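Local coordinates for PAN2-PAN3 deadenylation complex catalytic subunit pan2 (Neurospora crassa, PDB 4CZW), which serves as the catalytic subunit of the PAN2-PAN3 deadenylation complex, probably shortening mRNA poly(A) tails with divalent metals and releasing 5'-AMP, here as its pseudoprotease and exonuclease domains, at residues L41-T46 / F364-V369; N47-S52 / V120-A125. All blocks are in the same frame, centred on the assembly; numbering follows the deposited sequence.

Interaction 1: L41-T46 / F364-V369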
# COMPACT_ATOMS: atom_id res chain seq x y z
N LEU A 41 -5.08 -8.78 -1.24
CA LEU A 41 -5.26 -7.79 -2.30
C LEU A 41 -5.80 -8.43 -3.58
O LEU A 41 -5.34 -9.48 -4.00
CB LEU A 41 -3.95 -7.06 -2.58
CG LEU A 41 -3.41 -6.19 -1.45
CD1 LEU A 41 -2.02 -5.68 -1.77
CD2 LEU A 41 -4.36 -5.02 -1.18
N GLU A 42 -6.78 -7.77 -4.19
CA GLU A 42 -7.41 -8.28 -5.40
C GLU A 42 -6.47 -8.17 -6.60
O GLU A 42 -5.65 -7.25 -6.67
CB GLU A 42 -8.72 -7.53 -5.67
CG GLU A 42 -9.70 -7.61 -4.50
CD GLU A 42 -10.91 -6.71 -4.68
OE1 GLU A 42 -11.06 -6.11 -5.76
OE2 GLU A 42 -11.70 -6.60 -3.72
N ASN A 43 -6.59 -9.10 -7.54
CA ASN A 43 -5.62 -9.24 -8.62
C ASN A 43 -6.15 -8.96 -10.03
O ASN A 43 -5.58 -9.42 -11.01
CB ASN A 43 -5.02 -10.65 -8.60
CG ASN A 43 -6.07 -11.73 -8.66
OD1 ASN A 43 -7.26 -11.46 -8.82
ND2 ASN A 43 -5.64 -12.98 -8.55
N ASN A 44 -7.25 -8.21 -10.12
CA ASN A 44 -7.84 -7.90 -11.42
C ASN A 44 -7.47 -6.50 -11.88
O ASN A 44 -8.25 -5.84 -12.57
CB ASN A 44 -9.35 -8.06 -11.36
CG ASN A 44 -9.98 -7.19 -10.30
OD1 ASN A 44 -9.41 -6.97 -9.23
ND2 ASN A 44 -11.17 -6.67 -10.58
N ILE A 45 -6.29 -6.06 -11.48
CA ILE A 45 -5.83 -4.71 -11.77
C ILE A 45 -4.52 -4.76 -12.54
O ILE A 45 -3.75 -5.72 -12.40
CB ILE A 45 -5.65 -3.89 -10.47
CG1 ILE A 45 -6.85 -4.12 -9.54
CG2 ILE A 45 -5.47 -2.41 -10.76
CD1 ILE A 45 -6.67 -3.54 -8.15
N THR A 46 -4.27 -3.76 -13.37
CA THR A 46 -3.00 -3.64 -14.08
C THR A 46 -1.88 -3.50 -13.06
O THR A 46 -2.03 -2.78 -12.07
CB THR A 46 -3.00 -2.45 -15.04
OG1 THR A 46 -4.11 -2.55 -15.94
CG2 THR A 46 -1.71 -2.40 -15.85
N PHE A 364 -0.03 -14.99 1.60
CA PHE A 364 -0.85 -13.98 0.93
C PHE A 364 -0.87 -14.20 -0.58
O PHE A 364 -0.16 -13.53 -1.33
CB PHE A 364 -0.33 -12.57 1.25
CG PHE A 364 -0.56 -12.15 2.67
CD1 PHE A 364 -1.74 -11.53 3.04
CD2 PHE A 364 0.41 -12.37 3.64
CE1 PHE A 364 -1.96 -11.14 4.34
CE2 PHE A 364 0.20 -11.97 4.95
CZ PHE A 364 -0.99 -11.36 5.30
N ASN A 365 -1.69 -15.15 -1.01
CA ASN A 365 -1.90 -15.39 -2.44
C ASN A 365 -3.03 -14.50 -2.95
O ASN A 365 -4.17 -14.94 -3.08
CB ASN A 365 -2.22 -16.87 -2.69
CG ASN A 365 -2.34 -17.19 -4.17
OD1 ASN A 365 -2.02 -16.37 -5.03
ND2 ASN A 365 -2.80 -18.40 -4.48
N ASP A 366 -2.69 -13.25 -3.24
CA ASP A 366 -3.66 -12.22 -3.60
C ASP A 366 -4.74 -12.10 -2.53
O ASP A 366 -4.43 -11.81 -1.37
CB ASP A 366 -4.28 -12.53 -4.97
CG ASP A 366 -3.31 -12.30 -6.11
OD1 ASP A 366 -2.62 -11.26 -6.10
OD2 ASP A 366 -3.24 -13.15 -7.02
N PHE A 367 -6.00 -12.30 -2.90
CA PHE A 367 -7.09 -12.18 -1.94
C PHE A 367 -7.34 -13.49 -1.20
O PHE A 367 -8.27 -13.59 -0.40
CB PHE A 367 -8.37 -11.69 -2.63
CG PHE A 367 -8.80 -12.54 -3.80
CD1 PHE A 367 -9.64 -13.62 -3.62
CD2 PHE A 367 -8.38 -12.23 -5.08
CE1 PHE A 367 -10.04 -14.40 -4.69
CE2 PHE A 367 -8.78 -13.00 -6.16
CZ PHE A 367 -9.61 -14.08 -5.96
N SER A 368 -6.51 -14.49 -1.47
CA SER A 368 -6.57 -15.75 -0.74
C SER A 368 -5.52 -15.77 0.37
O SER A 368 -4.32 -15.90 0.10
CB SER A 368 -6.37 -16.93 -1.68
OG SER A 368 -6.42 -18.16 -0.98
N VAL A 369 -5.97 -15.63 1.61
CA VAL A 369 -5.07 -15.56 2.75
C VAL A 369 -5.21 -16.78 3.65
O VAL A 369 -6.32 -17.20 3.98
CB VAL A 369 -5.32 -14.29 3.58
CG1 VAL A 369 -4.34 -14.20 4.74
CG2 VAL A 369 -5.22 -13.06 2.69
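L41 and N43 dock on D366 and F367, the two central residues of a type II' turn from N365 to S368. This turn closes a tight two-residue beta-hairpin between strands 361-365 and 368-371 of the USP-like domain, and its ends pair through N365 N to S368 O (3.0 Å) and S368 N to N365 O. Of the polar contacts across the segments, the backbone one is weak: L41 N reaches D366 O at 3.1 Å with a bent angle of 137°. The side-chain bond runs from N43 ND2 to D366 OD2 (2.9 Å), meeting the carboxylate from above its plane, with the two flat groups turned 67° apart. The same amide nitrogen also donates to C16 O. The remaining contact is packing against an aromatic ring. With chi1 at 55°, F367 CG lies between its backbone N and carbonyl carbon, and the ring reaches segment 41-46; F30 and F33, outside the two segments, meet it edge-to-face. CD2 of F367 lies 4.1 Å from E42 CA, and N43 OD1 sits in the ring plane at its edge, 3.4 Å from F367 CE2.

Interaction 2: N47-S52 / V120-A125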
# COMPACT_ATOMS: atom_id res chain seq x y z
N ASN A 47 -0.77 -4.20 -13.30
CA ASN A 47 0.38 -4.21 -12.39
C ASN A 47 0.03 -4.74 -11.00
O ASN A 47 0.56 -4.26 -10.00
CB ASN A 47 0.98 -2.80 -12.28
CG ASN A 47 1.37 -2.22 -13.62
OD1 ASN A 47 1.93 -2.91 -14.47
ND2 ASN A 47 1.08 -0.94 -13.82
N SER A 48 -0.85 -5.73 -10.95
CA SER A 48 -1.27 -6.33 -9.68
C SER A 48 -0.21 -7.29 -9.15
O SER A 48 -0.40 -7.91 -8.10
CB SER A 48 -2.60 -7.05 -9.83
OG SER A 48 -2.52 -8.07 -10.81
N TYR A 49 0.91 -7.40 -9.86
CA TYR A 49 2.04 -8.19 -9.40
C TYR A 49 2.61 -7.59 -8.13
O TYR A 49 3.31 -8.26 -7.36
CB TYR A 49 3.12 -8.28 -10.49
CG TYR A 49 3.86 -6.97 -10.72
CD1 TYR A 49 3.40 -6.05 -11.66
CD2 TYR A 49 5.02 -6.67 -10.02
CE1 TYR A 49 4.07 -4.86 -11.88
CE2 TYR A 49 5.69 -5.48 -10.23
CZ TYR A 49 5.22 -4.58 -11.16
OH TYR A 49 5.89 -3.40 -11.37
N ALA A 50 2.32 -6.31 -7.92
CA ALA A 50 2.84 -5.55 -6.79
C ALA A 50 2.27 -6.00 -5.45
O ALA A 50 2.82 -5.68 -4.40
CB ALA A 50 2.55 -4.07 -7.00
N ASN A 51 1.17 -6.75 -5.50
CA ASN A 51 0.45 -7.17 -4.30
C ASN A 51 1.34 -7.84 -3.26
O ASN A 51 1.30 -7.49 -2.08
CB ASN A 51 -0.70 -8.11 -4.67
CG ASN A 51 -1.85 -7.39 -5.35
OD1 ASN A 51 -1.99 -6.18 -5.23
ND2 ASN A 51 -2.67 -8.15 -6.07
N SER A 52 2.14 -8.81 -3.70
CA SER A 52 3.02 -9.54 -2.80
C SER A 52 4.03 -8.61 -2.13
O SER A 52 4.32 -8.74 -0.94
CB SER A 52 3.76 -10.65 -3.55
OG SER A 52 2.84 -11.51 -4.20
N VAL A 120 8.73 -1.40 -14.64
CA VAL A 120 7.80 -1.65 -13.54
C VAL A 120 6.36 -1.66 -14.03
O VAL A 120 5.43 -1.87 -13.25
CB VAL A 120 7.95 -0.60 -12.43
CG1 VAL A 120 9.36 -0.65 -11.85
CG2 VAL A 120 7.64 0.79 -12.96
N LEU A 121 6.17 -1.43 -15.33
CA LEU A 121 4.85 -1.46 -15.93
C LEU A 121 4.72 -2.65 -16.88
O LEU A 121 5.38 -2.70 -17.92
CB LEU A 121 4.57 -0.15 -16.68
CG LEU A 121 4.72 1.13 -15.85
CD1 LEU A 121 4.51 2.37 -16.71
CD2 LEU A 121 3.76 1.13 -14.67
N GLU A 122 3.86 -3.59 -16.52
CA GLU A 122 3.77 -4.88 -17.22
C GLU A 122 3.36 -4.76 -18.69
O GLU A 122 3.52 -5.71 -19.45
CB GLU A 122 2.78 -5.80 -16.49
CG GLU A 122 1.34 -5.32 -16.50
CD GLU A 122 0.42 -6.21 -15.68
OE1 GLU A 122 0.92 -7.18 -15.07
OE2 GLU A 122 -0.79 -5.93 -15.63
N ASP A 123 2.84 -3.60 -19.08
CA ASP A 123 2.43 -3.38 -20.46
C ASP A 123 3.56 -2.76 -21.29
O ASP A 123 3.58 -2.90 -22.51
CB ASP A 123 1.19 -2.49 -20.52
CG ASP A 123 -0.04 -3.16 -19.93
OD1 ASP A 123 -0.10 -4.40 -19.96
OD2 ASP A 123 -0.93 -2.44 -19.45
N ILE A 124 4.48 -2.09 -20.61
CA ILE A 124 5.56 -1.37 -21.29
C ILE A 124 6.90 -2.08 -21.13
O ILE A 124 7.70 -2.13 -22.07
CB ILE A 124 5.67 0.09 -20.76
CG1 ILE A 124 4.55 0.97 -21.33
CG2 ILE A 124 7.02 0.70 -21.11
CD1 ILE A 124 3.23 0.85 -20.61
N ALA A 125 7.13 -2.64 -19.95
CA ALA A 125 8.42 -3.23 -19.58
C ALA A 125 8.94 -4.26 -20.59
O ALA A 125 8.16 -4.93 -21.27
CB ALA A 125 8.32 -3.88 -18.21
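The Y49 ring presents its hydroxyl edge to V120: the V120 carbonyl oxygen lies near the ring plane, and Y49 OH donates to V120 O. The modelled 2.5 Å between Y49 OH and V120 O is very short, a value that deserves little weight at this resolution. N47 OD1 lies in the plane of the same ring at another part of its edge, whereas E122 OE1 approaches obliquely. Side chains of L133 and L137, from helix 130-149, pack against Y49 from outside the pair. The N47 amide and E122 carboxylate planes are turned 54° apart. They do not bond each other; instead the two residues exchange two bonds, each from a backbone NH of one to a side-chain oxygen of the other. N47 OD1 accepts from E122 N at 2.9 Å in a nearly straight bond (170°). In return, N47 N gives an equally straight bond to E122 OE2 at 2.9 Å, arriving above the carboxylate plane. E122 starts with chi1 at 66° and runs extended beyond CG, which carries its carboxylate to the backbone N of N47. N47 ND2 packs on L121 CD2 at 3.5 Å. The sequence around Y49 resembles the cysteine box of ubiquitin-specific proteases, where S48 probably occupies the place of the nucleophilic cysteine; this fits the pseudo-UCH domain, predicted to be catalytically inactive.

From the N terminus, the chain leaves strand 40-41 through 41-46, runs directly into 47-52 and enters helix 51-58. Interaction 2 closes the shorter loop, bringing back residues 120-125 after helix 103-109 and before helix 130-149. Interaction 1 closes a far longer one, from 41-46 to the hairpin at 364-369, and encloses interaction 2 without crossing it. Their centres lie about 13 Å apart, and N51 bridges them: its ND2 probably bonds to both D366 OD1 and E42 O. Together the contacts tie one continuous lead-in to helix 51-58 to the helical part on one hand and the beta sheet of the USP-like domain on the other.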